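Local coordinates for FLAP endonuclease-1 protein (Methanocaldococcus jannaschii, PDB 1A76) that cuts 5'-overhanging DNA flaps as a magnesium-dependent, structure-specific endonuclease and 5'-3' exonuclease in DNA replication and repair, at residues A[261-264]-A[265-269]; A[14-17]-A[18-21]; A[286-290]-A[291-295]; A[200-203]-A[204-208]. All blocks are in the same frame, centred on the assembly; numbering follows the deposited sequence.

Interaction 1 of 4, residues A[261-264]-A[265-269]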
loop_
_atom_site.group_PDB
_atom_site.type_symbol
_atom_site.label_atom_id
_atom_site.label_comp_id
_atom_site.label_asym_id
_atom_site.label_seq_id
_atom_site.Cartn_x
_atom_site.Cartn_y
_atom_site.Cartn_z
ATOM N N ILE A 261 -11.631 -16.065 2.780
ATOM C CA ILE A 261 -11.424 -14.633 2.598
ATOM C C ILE A 261 -11.376 -13.949 3.963
ATOM O O ILE A 261 -10.509 -13.104 4.214
ATOM C CB ILE A 261 -12.563 -14.006 1.742
ATOM C CG1 ILE A 261 -12.542 -14.598 0.333
ATOM C CG2 ILE A 261 -12.400 -12.487 1.662
ATOM C CD1 ILE A 261 -13.850 -14.422 -0.409
ATOM N N LYS A 262 -12.307 -14.326 4.836
ATOM C CA LYS A 262 -12.376 -13.783 6.185
ATOM C C LYS A 262 -11.052 -14.013 6.909
ATOM O O LYS A 262 -10.520 -13.111 7.556
ATOM C CB LYS A 262 -13.507 -14.459 6.971
ATOM C CG LYS A 262 -14.901 -13.959 6.610
ATOM C CD LYS A 262 -15.950 -14.440 7.604
ATOM C CE LYS A 262 -16.079 -15.964 7.599
ATOM N NZ LYS A 262 -17.327 -16.471 8.259
ATOM N N ARG A 263 -10.532 -15.228 6.801
ATOM C CA ARG A 263 -9.279 -15.573 7.456
ATOM C C ARG A 263 -8.107 -14.734 6.951
ATOM O O ARG A 263 -7.159 -14.492 7.690
ATOM C CB ARG A 263 -8.980 -17.064 7.281
ATOM C CG ARG A 263 -9.203 -17.868 8.559
ATOM C CD ARG A 263 -9.051 -19.374 8.341
ATOM N NE ARG A 263 -10.217 -19.976 7.692
ATOM C CZ ARG A 263 -11.313 -20.377 8.329
ATOM N NH1 ARG A 263 -11.411 -20.245 9.644
ATOM N NH2 ARG A 263 -12.313 -20.919 7.647
ATOM N N ILE A 264 -8.178 -14.290 5.698
ATOM C CA ILE A 264 -7.125 -13.450 5.127
ATOM C C ILE A 264 -7.045 -12.133 5.908
ATOM O O ILE A 264 -5.956 -11.637 6.187
ATOM C CB ILE A 264 -7.391 -13.121 3.627
ATOM C CG1 ILE A 264 -6.650 -14.120 2.729
ATOM C CG2 ILE A 264 -6.914 -11.690 3.306
ATOM C CD1 ILE A 264 -7.454 -14.608 1.549
ATOM N N PHE A 265 -8.202 -11.572 6.258
ATOM C CA PHE A 265 -8.243 -10.310 6.993
ATOM C C PHE A 265 -8.038 -10.466 8.492
ATOM O O PHE A 265 -7.420 -9.617 9.122
ATOM C CB PHE A 265 -9.580 -9.588 6.748
ATOM C CG PHE A 265 -9.740 -9.096 5.343
ATOM C CD1 PHE A 265 -9.026 -7.978 4.894
ATOM C CD2 PHE A 265 -10.539 -9.792 4.443
ATOM C CE1 PHE A 265 -9.101 -7.569 3.566
ATOM C CE2 PHE A 265 -10.621 -9.391 3.112
ATOM C CZ PHE A 265 -9.888 -8.265 2.668
ATOM N N LYS A 266 -8.564 -11.549 9.055
ATOM C CA LYS A 266 -8.460 -11.790 10.486
ATOM C C LYS A 266 -7.163 -12.464 10.917
ATOM O O LYS A 266 -6.689 -12.230 12.024
ATOM C CB LYS A 266 -9.649 -12.641 10.964
ATOM C CG LYS A 266 -11.045 -12.042 10.689
ATOM C CD LYS A 266 -11.159 -10.592 11.164
ATOM C CE LYS A 266 -11.163 -10.464 12.691
ATOM N NZ LYS A 266 -12.138 -11.355 13.398
ATOM N N GLU A 267 -6.590 -13.285 10.040
ATOM C CA GLU A 267 -5.368 -14.039 10.336
ATOM C C GLU A 267 -4.286 -13.878 9.287
ATOM O O GLU A 267 -3.837 -14.865 8.702
ATOM C CB GLU A 267 -5.682 -15.535 10.421
ATOM C CG GLU A 267 -5.717 -16.068 11.814
ATOM C CD GLU A 267 -7.105 -16.028 12.374
ATOM O OE1 GLU A 267 -7.917 -16.904 11.988
ATOM O OE2 GLU A 267 -7.375 -15.119 13.192
ATOM N N PRO A 268 -3.849 -12.646 9.023
ATOM C CA PRO A 268 -2.807 -12.533 8.004
ATOM C C PRO A 268 -1.421 -12.915 8.527
ATOM O O PRO A 268 -1.180 -12.919 9.736
ATOM C CB PRO A 268 -2.876 -11.068 7.603
ATOM C CG PRO A 268 -3.316 -10.379 8.868
ATOM C CD PRO A 268 -4.247 -11.332 9.564
ATOM N N LYS A 269 -0.518 -13.239 7.606
ATOM C CA LYS A 269 0.854 -13.572 7.964
ATOM C C LYS A 269 1.552 -12.234 8.172
ATOM O O LYS A 269 1.531 -11.379 7.285
ATOM C CB LYS A 269 1.525 -14.335 6.835
ATOM C CG LYS A 269 2.973 -14.716 7.149
ATOM C CD LYS A 269 3.649 -15.485 6.013
ATOM C CE LYS A 269 5.097 -15.867 6.328
ATOM N NZ LYS A 269 5.747 -16.605 5.235
#

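Interaction 2 of 4, residues A[14-17]-A[18-21]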
loop_
_atom_site.group_PDB
_atom_site.type_symbol
_atom_site.label_atom_id
_atom_site.label_comp_id
_atom_site.label_asym_id
_atom_site.label_seq_id
_atom_site.Cartn_x
_atom_site.Cartn_y
_atom_site.Cartn_z
ATOM N N ILE A 14 -7.654 16.250 8.454
ATOM C CA ILE A 14 -6.707 16.553 9.517
ATOM C C ILE A 14 -5.599 17.420 8.922
ATOM O O ILE A 14 -5.176 17.200 7.790
ATOM C CB ILE A 14 -6.096 15.254 10.148
ATOM C CG1 ILE A 14 -5.279 15.621 11.391
ATOM C CG2 ILE A 14 -5.226 14.508 9.123
ATOM C CD1 ILE A 14 -4.934 14.445 12.305
ATOM N N SER A 15 -5.132 18.423 9.662
ATOM C CA SER A 15 -4.066 19.255 9.118
ATOM C C SER A 15 -2.709 18.554 9.243
ATOM O O SER A 15 -2.550 17.632 10.041
ATOM C CB SER A 15 -4.012 20.593 9.843
ATOM O OG SER A 15 -3.677 20.394 11.205
ATOM N N PHE A 16 -1.741 18.981 8.441
ATOM C CA PHE A 16 -0.401 18.407 8.504
ATOM C C PHE A 16 0.180 18.681 9.889
ATOM O O PHE A 16 0.959 17.891 10.423
ATOM C CB PHE A 16 0.488 19.041 7.427
ATOM C CG PHE A 16 1.594 18.152 6.936
ATOM C CD1 PHE A 16 1.433 16.776 6.872
ATOM C CD2 PHE A 16 2.804 18.704 6.530
ATOM C CE1 PHE A 16 2.462 15.960 6.408
ATOM C CE2 PHE A 16 3.842 17.902 6.066
ATOM C CZ PHE A 16 3.672 16.526 6.005
ATOM N N GLU A 17 -0.216 19.802 10.482
ATOM C CA GLU A 17 0.279 20.172 11.803
ATOM C C GLU A 17 -0.127 19.186 12.894
ATOM O O GLU A 17 0.686 18.815 13.738
ATOM C CB GLU A 17 -0.222 21.569 12.187
ATOM C CG GLU A 17 0.212 22.026 13.578
ATOM C CD GLU A 17 -0.921 22.007 14.589
ATOM O OE1 GLU A 17 -1.762 22.935 14.564
ATOM O OE2 GLU A 17 -0.970 21.064 15.413
ATOM N N ASP A 18 -1.389 18.770 12.880
ATOM C CA ASP A 18 -1.876 17.848 13.894
ATOM C C ASP A 18 -1.353 16.429 13.674
ATOM O O ASP A 18 -1.650 15.522 14.438
ATOM C CB ASP A 18 -3.410 17.858 13.930
ATOM C CG ASP A 18 -3.975 19.154 14.514
ATOM O OD1 ASP A 18 -3.196 19.955 15.069
ATOM O OD2 ASP A 18 -5.199 19.377 14.415
ATOM N N LEU A 19 -0.566 16.255 12.623
ATOM C CA LEU A 19 0.027 14.962 12.295
ATOM C C LEU A 19 1.491 14.982 12.765
ATOM O O LEU A 19 2.195 13.968 12.721
ATOM C CB LEU A 19 -0.033 14.761 10.782
ATOM C CG LEU A 19 -0.812 13.628 10.115
ATOM C CD1 LEU A 19 -1.805 13.020 11.063
ATOM C CD2 LEU A 19 -1.483 14.169 8.848
ATOM N N LYS A 20 1.943 16.154 13.201
ATOM C CA LYS A 20 3.319 16.326 13.662
ATOM C C LYS A 20 3.693 15.413 14.830
ATOM O O LYS A 20 2.931 15.262 15.787
ATOM C CB LYS A 20 3.558 17.785 14.067
ATOM C CG LYS A 20 4.991 18.264 13.854
ATOM C CD LYS A 20 5.499 19.052 15.058
ATOM C CE LYS A 20 6.982 18.784 15.341
ATOM N NZ LYS A 20 7.190 17.733 16.383
ATOM N N GLY A 21 4.873 14.802 14.735
ATOM C CA GLY A 21 5.354 13.927 15.790
ATOM C C GLY A 21 4.848 12.495 15.763
ATOM O O GLY A 21 5.192 11.702 16.647
#

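Interaction 3 of 4, residues A[286-290]-A[291-295]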
loop_
_atom_site.group_PDB
_atom_site.type_symbol
_atom_site.label_atom_id
_atom_site.label_comp_id
_atom_site.label_asym_id
_atom_site.label_seq_id
_atom_site.Cartn_x
_atom_site.Cartn_y
_atom_site.Cartn_z
ATOM N N ILE A 286 23.148 8.760 -2.860
ATOM C CA ILE A 286 21.871 9.301 -3.306
ATOM C C ILE A 286 22.076 10.154 -4.553
ATOM O O ILE A 286 21.311 10.052 -5.522
ATOM C CB ILE A 286 21.190 10.143 -2.180
ATOM C CG1 ILE A 286 20.697 9.198 -1.070
ATOM C CG2 ILE A 286 20.042 10.941 -2.755
ATOM C CD1 ILE A 286 20.350 9.874 0.233
ATOM N N ILE A 287 23.117 10.982 -4.538
ATOM C CA ILE A 287 23.430 11.835 -5.689
ATOM C C ILE A 287 23.706 10.988 -6.936
ATOM O O ILE A 287 23.200 11.270 -8.028
ATOM C CB ILE A 287 24.676 12.717 -5.408
ATOM C CG1 ILE A 287 24.342 13.723 -4.306
ATOM C CG2 ILE A 287 25.139 13.410 -6.691
ATOM C CD1 ILE A 287 25.135 15.019 -4.357
ATOM N N LYS A 288 24.506 9.947 -6.767
ATOM C CA LYS A 288 24.843 9.079 -7.871
ATOM C C LYS A 288 23.617 8.378 -8.417
ATOM O O LYS A 288 23.413 8.314 -9.625
ATOM C CB LYS A 288 25.868 8.038 -7.431
ATOM C CG LYS A 288 26.291 7.093 -8.534
ATOM C CD LYS A 288 26.950 5.834 -7.985
ATOM C CE LYS A 288 27.312 4.881 -9.120
ATOM N NZ LYS A 288 28.295 3.849 -8.678
ATOM N N PHE A 289 22.796 7.843 -7.526
ATOM C CA PHE A 289 21.606 7.134 -7.968
ATOM C C PHE A 289 20.602 8.079 -8.626
ATOM O O PHE A 289 20.173 7.858 -9.772
ATOM C CB PHE A 289 20.951 6.401 -6.783
ATOM C CG PHE A 289 19.709 5.655 -7.161
ATOM C CD1 PHE A 289 19.789 4.486 -7.913
ATOM C CD2 PHE A 289 18.455 6.144 -6.809
ATOM C CE1 PHE A 289 18.634 3.812 -8.313
ATOM C CE2 PHE A 289 17.291 5.480 -7.201
ATOM C CZ PHE A 289 17.384 4.308 -7.959
ATOM N N LEU A 290 20.248 9.141 -7.906
ATOM C CA LEU A 290 19.273 10.119 -8.379
ATOM C C LEU A 290 19.737 11.061 -9.503
ATOM O O LEU A 290 19.098 11.151 -10.562
ATOM C CB LEU A 290 18.771 10.953 -7.184
ATOM C CG LEU A 290 17.323 10.771 -6.700
ATOM C CD1 LEU A 290 16.879 9.302 -6.802
ATOM C CD2 LEU A 290 17.208 11.292 -5.266
ATOM N N VAL A 291 20.843 11.757 -9.278
ATOM C CA VAL A 291 21.359 12.704 -10.268
ATOM C C VAL A 291 22.132 12.047 -11.410
ATOM O O VAL A 291 21.771 12.179 -12.579
ATOM C CB VAL A 291 22.287 13.764 -9.596
ATOM C CG1 VAL A 291 22.788 14.769 -10.641
ATOM C CG2 VAL A 291 21.542 14.480 -8.490
ATOM N N ASP A 292 23.205 11.350 -11.066
ATOM C CA ASP A 292 24.044 10.701 -12.065
ATOM C C ASP A 292 23.293 9.679 -12.909
ATOM O O ASP A 292 23.270 9.761 -14.136
ATOM C CB ASP A 292 25.222 9.995 -11.390
ATOM C CG ASP A 292 26.220 10.962 -10.774
ATOM O OD1 ASP A 292 26.061 12.184 -10.953
ATOM O OD2 ASP A 292 27.166 10.493 -10.101
ATOM N N GLU A 293 22.682 8.709 -12.241
ATOM C CA GLU A 293 21.981 7.653 -12.933
ATOM C C GLU A 293 20.532 7.917 -13.321
ATOM O O GLU A 293 20.016 7.294 -14.260
ATOM C CB GLU A 293 22.057 6.392 -12.097
ATOM C CG GLU A 293 23.462 6.021 -11.725
ATOM C CD GLU A 293 23.500 4.899 -10.731
ATOM O OE1 GLU A 293 22.428 4.528 -10.214
ATOM O OE2 GLU A 293 24.601 4.385 -10.465
ATOM N N ASN A 294 19.864 8.831 -12.625
ATOM C CA ASN A 294 18.470 9.067 -12.965
ATOM C C ASN A 294 18.072 10.486 -13.325
ATOM O O ASN A 294 16.896 10.851 -13.299
ATOM C CB ASN A 294 17.595 8.477 -11.868
ATOM C CG ASN A 294 17.476 6.969 -12.005
ATOM O OD1 ASN A 294 16.760 6.474 -12.877
ATOM N ND2 ASN A 294 18.200 6.232 -11.170
ATOM N N ASP A 295 19.079 11.280 -13.669
ATOM C CA ASP A 295 18.883 12.639 -14.119
ATOM C C ASP A 295 18.088 13.606 -13.255
ATOM O O ASP A 295 17.417 14.509 -13.777
ATOM C CB ASP A 295 18.292 12.590 -15.526
ATOM C CG ASP A 295 19.185 11.845 -16.494
ATOM O OD1 ASP A 295 20.344 12.270 -16.666
ATOM O OD2 ASP A 295 18.740 10.833 -17.072
#

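Interaction 4 of 4, residues A[200-203]-A[204-208]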
loop_
_atom_site.group_PDB
_atom_site.type_symbol
_atom_site.label_atom_id
_atom_site.label_comp_id
_atom_site.label_asym_id
_atom_site.label_seq_id
_atom_site.Cartn_x
_atom_site.Cartn_y
_atom_site.Cartn_z
ATOM N N LEU A 200 -10.932 3.597 12.951
ATOM C CA LEU A 200 -11.765 2.387 12.943
ATOM C C LEU A 200 -12.816 2.360 14.060
ATOM O O LEU A 200 -13.978 2.037 13.818
ATOM C CB LEU A 200 -10.882 1.137 13.021
ATOM C CG LEU A 200 -11.543 -0.256 12.905
ATOM C CD1 LEU A 200 -12.237 -0.426 11.541
ATOM C CD2 LEU A 200 -10.484 -1.346 13.091
ATOM N N ASN A 201 -12.408 2.703 15.279
ATOM C CA ASN A 201 -13.337 2.725 16.398
ATOM C C ASN A 201 -14.508 3.647 16.095
ATOM O O ASN A 201 -15.647 3.320 16.400
ATOM C CB ASN A 201 -12.649 3.194 17.681
ATOM C CG ASN A 201 -13.466 2.879 18.918
ATOM O OD1 ASN A 201 -13.748 1.716 19.205
ATOM N ND2 ASN A 201 -13.856 3.911 19.653
ATOM N N GLU A 202 -14.225 4.800 15.502
ATOM C CA GLU A 202 -15.286 5.738 15.164
ATOM C C GLU A 202 -16.232 5.161 14.109
ATOM O O GLU A 202 -17.452 5.313 14.218
ATOM C CB GLU A 202 -14.696 7.054 14.661
ATOM C CG GLU A 202 -15.597 7.798 13.686
ATOM C CD GLU A 202 -15.201 9.252 13.527
ATOM O OE1 GLU A 202 -14.080 9.510 13.044
ATOM O OE2 GLU A 202 -16.006 10.136 13.888
ATOM N N VAL A 203 -15.666 4.518 13.084
ATOM C CA VAL A 203 -16.456 3.913 12.020
ATOM C C VAL A 203 -17.444 2.910 12.620
ATOM O O VAL A 203 -18.645 2.969 12.370
ATOM C CB VAL A 203 -15.563 3.147 10.987
ATOM C CG1 VAL A 203 -16.450 2.435 9.967
ATOM C CG2 VAL A 203 -14.636 4.109 10.262
ATOM N N LEU A 204 -16.925 1.993 13.429
ATOM C CA LEU A 204 -17.756 0.954 14.047
ATOM C C LEU A 204 -18.844 1.479 14.991
ATOM O O LEU A 204 -19.985 1.015 14.937
ATOM C CB LEU A 204 -16.857 -0.046 14.780
ATOM C CG LEU A 204 -15.675 -0.553 13.948
ATOM C CD1 LEU A 204 -14.966 -1.700 14.659
ATOM C CD2 LEU A 204 -16.200 -1.010 12.582
ATOM N N GLU A 205 -18.498 2.443 15.845
ATOM C CA GLU A 205 -19.463 3.008 16.788
ATOM C C GLU A 205 -20.557 3.798 16.067
ATOM O O GLU A 205 -21.744 3.671 16.388
ATOM C CB GLU A 205 -18.756 3.914 17.808
ATOM C CG GLU A 205 -17.774 3.180 18.746
ATOM C CD GLU A 205 -18.448 2.394 19.865
ATOM O OE1 GLU A 205 -19.687 2.224 19.844
ATOM O OE2 GLU A 205 -17.722 1.934 20.771
ATOM N N ASP A 206 -20.154 4.611 15.094
ATOM C CA ASP A 206 -21.104 5.415 14.330
ATOM C C ASP A 206 -22.069 4.584 13.495
ATOM O O ASP A 206 -23.253 4.902 13.432
ATOM C CB ASP A 206 -20.359 6.391 13.420
ATOM C CG ASP A 206 -19.803 7.569 14.180
ATOM O OD1 ASP A 206 -19.772 7.491 15.432
ATOM O OD2 ASP A 206 -19.396 8.561 13.537
ATOM N N LEU A 207 -21.562 3.531 12.854
ATOM C CA LEU A 207 -22.396 2.664 12.019
ATOM C C LEU A 207 -23.054 1.541 12.825
ATOM O O LEU A 207 -23.935 0.838 12.330
ATOM C CB LEU A 207 -21.566 2.059 10.879
ATOM C CG LEU A 207 -21.209 2.981 9.701
ATOM C CD1 LEU A 207 -20.341 2.229 8.704
ATOM C CD2 LEU A 207 -22.466 3.461 9.009
ATOM N N ARG A 208 -22.617 1.369 14.065
ATOM C CA ARG A 208 -23.173 0.345 14.940
ATOM C C ARG A 208 -22.855 -1.059 14.439
ATOM O O ARG A 208 -23.725 -1.919 14.405
ATOM C CB ARG A 208 -24.688 0.515 15.059
ATOM C CG ARG A 208 -25.125 1.527 16.096
ATOM C CD ARG A 208 -25.402 0.850 17.438
ATOM N NE ARG A 208 -24.547 1.397 18.481
ATOM C CZ ARG A 208 -24.862 1.463 19.771
ATOM N NH1 ARG A 208 -26.030 1.007 20.210
ATOM N NH2 ARG A 208 -24.007 2.016 20.622
#

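Interaction 1 of 4, residues A[261-264]-A[265-269]
Phe265 meets its neighbour Ile264 and, one turn back, Ile261. The CG2 methyl of Ile264 stands over the middle of the ring in a CH-pi contact, 4.2 Å from the centroid of Phe265 and 9° off the ring normal. Ile261 flanks the ring, with its CG2 3.9 Å from Phe265 CE2. The ring is set there by its first torsion (chi1 -68°), which holds CG beside the backbone N and opposite the carbonyl carbon.

Backbone bonds tell of a helix coming to its end. Lys266 N donates to Lys262 O at 2.9 Å and Glu267 N to Arg263 O at 2.7 Å, whereas Phe265 N makes weak bonds to both Ile261 O and Lys262 O. Glu267 then leaves helical angles, and Pro268 lays its CB 3.4 Å from Ile264 O.

Between Arg263 and Glu267 the charged atoms stay apart; the lysines pair outward, Lys266 with Asp212 and Lys262 with Asp259. This last turn of helix 258-266 borders the metal site, Phe265 near the predicted ligand Asp175 and Ile264 near Glu152. It packs through Ile261 and Lys266 on helix 211-221, while Phe265 meets Tyr179 and Ile264 rests on the loop residues Glu88 and Tyr225.

Interaction 2 of 4, residues A[14-17]-A[18-21]
Leu19 folds back on the three residues Ile14, Ser15 and Phe16, and its side chain can be traced outward atom by atom. CB sits 3.3 Å from Phe16 O, the same carbonyl oxygen that accepts the backbone bond from Leu19 N. Beyond CG the two methyls part company. CD1 meets the end of Ile14, 3.7 Å from Ile14 CD1; CD2 lies 3.8 Å from Ile14 CG2 and also approaches the rim of the Phe16 ring, near the ring plane. The two aliphatic chains thus meet two branches against two. Leu19 sits away from the staggered positions (chi1 -118°, chi2 17°), which may mean strain or an imprecisely placed side chain.

Next to this apolar cluster the chain turns tightly. Leu19 N reaches Phe16 O at 3.1 Å and Lys20 N reaches Glu17 O at 3.0 Å, as in tight turns closed by bonds from residue n+3 to residue n. Asp18 N is held by the hydroxyl of Ser15, at 3.3 Å from Ser15 OG, and more weakly by Ser15 O.

Around the turn, Phe16 stacks on His67, Leu19 touches Trp167, and Lys20 forms a salt bridge with Asp72, so this link between strands 12-13 and 23-27 of the N-domain has anchors on its neighbours. Chemically the contact is two-sided: hydrocarbon inside, and outside the acids Glu17 and Asp18. The modelled approach of their carboxylates is doubtfully short; if they are truly that close, each would probably hold a proton more readily.

Interaction 3 of 4, residues A[286-290]-A[291-295]
Ile287 O accepts two backbone bonds, one from Val291 N at 2.7 Å and one from Asp292 N at 3.0 Å. This fork marks a helix that widens as it nears its end, and the next bond confirms it: Glu293 N donates to Lys288 O, five residues back, at 2.7 Å, the pi-type spacing.

Asn294 then takes up the next carbonyl with its side chain. Its ND2 donates to Phe289 O at 2.9 Å with an N-H...O angle of 157°; the acceptor lies near the amide plane, though the donor stands above the plane of the carbonyl. The same nitrogen rests over one face of the Phe289 ring, 3.7 Å above the plane and displaced toward the rim, with ring and amide planes 58° apart. Having CG anti to the backbone N carries the Phe289 ring to the side where Asn294 lies, and chi2 (72°) sets the turn of its face.

Glu293 runs across the outstretched Lys288 chain. Its OE2 lies 3.1 Å from Lys288 CE but 4.1 Å from Lys288 NZ, too far for a salt bridge, so any attraction of charge would be loose. On another side Ile287 CG2 packs against Val291.

Helix 283-292 is wedged among three others: Ile286 touches helices 129-142, 56-70 and 298-315, Phe289 meets Tyr58 of helix 56-70 edge-to-face, and Val291 packs on Val301 of helix 298-315.

Interaction 4 of 4, residues A[200-203]-A[204-208]
Leu200 and Leu204 meet one turn apart, with Leu200 CG 4.1 Å from Leu204 CD1. Farther along, Val203 and Leu207 run next to each other on one side of the helix, and Val203 CG1 comes to 4.1 Å from Leu207 CD1. On the polar flank Asn201 accompanies the aliphatic part of Glu205, its ND2 4.1 Å from Glu205 CG. Two acids also draw near, Glu202 OE2 standing 3.8 Å from Asp206 OD2 with carboxylate planes 71° apart, an arrangement that is probably mildly unfavourable.

These pairings rest on a regular ladder of backbone bonds. Leu204 N donates to Leu200 O at 3.0 Å, and the three bonds that follow, each from residue n+4 to residue n, end with Leu207 N on Val203 O. Leu204 keeps its CG beside its own N (chi1 -49°), which puts that atom 3.1 Å from Leu200 O.

Further out, Leu200 touches Leu177, Val203 rests on Ile9, and Leu207 on Phe235 of helix 235-244. Arg208, with positive phi and a weak bond from its N to Glu205 O, ends helix 200-207 as the C-prime residue of a Schellman motif, a common way for helices to terminate, here in the I-domain.

The four contacts are local, and what separates them is their place around the catalytic centre. Interaction 1 lies closest to it: the side chain of Phe265 is about 7 Å from a bound manganese ion, and that of Ile264 about 6 Å from the metal ligand Glu152. Interaction 4 stands farther back, with Leu200 about 11 Å from Asp175, a predicted metal ligand, and its nearest atoms about 9 Å from interaction 1. Interaction 2 approaches interaction 4 to about 10 Å between nearest atoms, yet lies away from the metal site. Interaction 3 is across the chain's centre from interactions 1 and 4, their centres about 41 and 47 Å from its own.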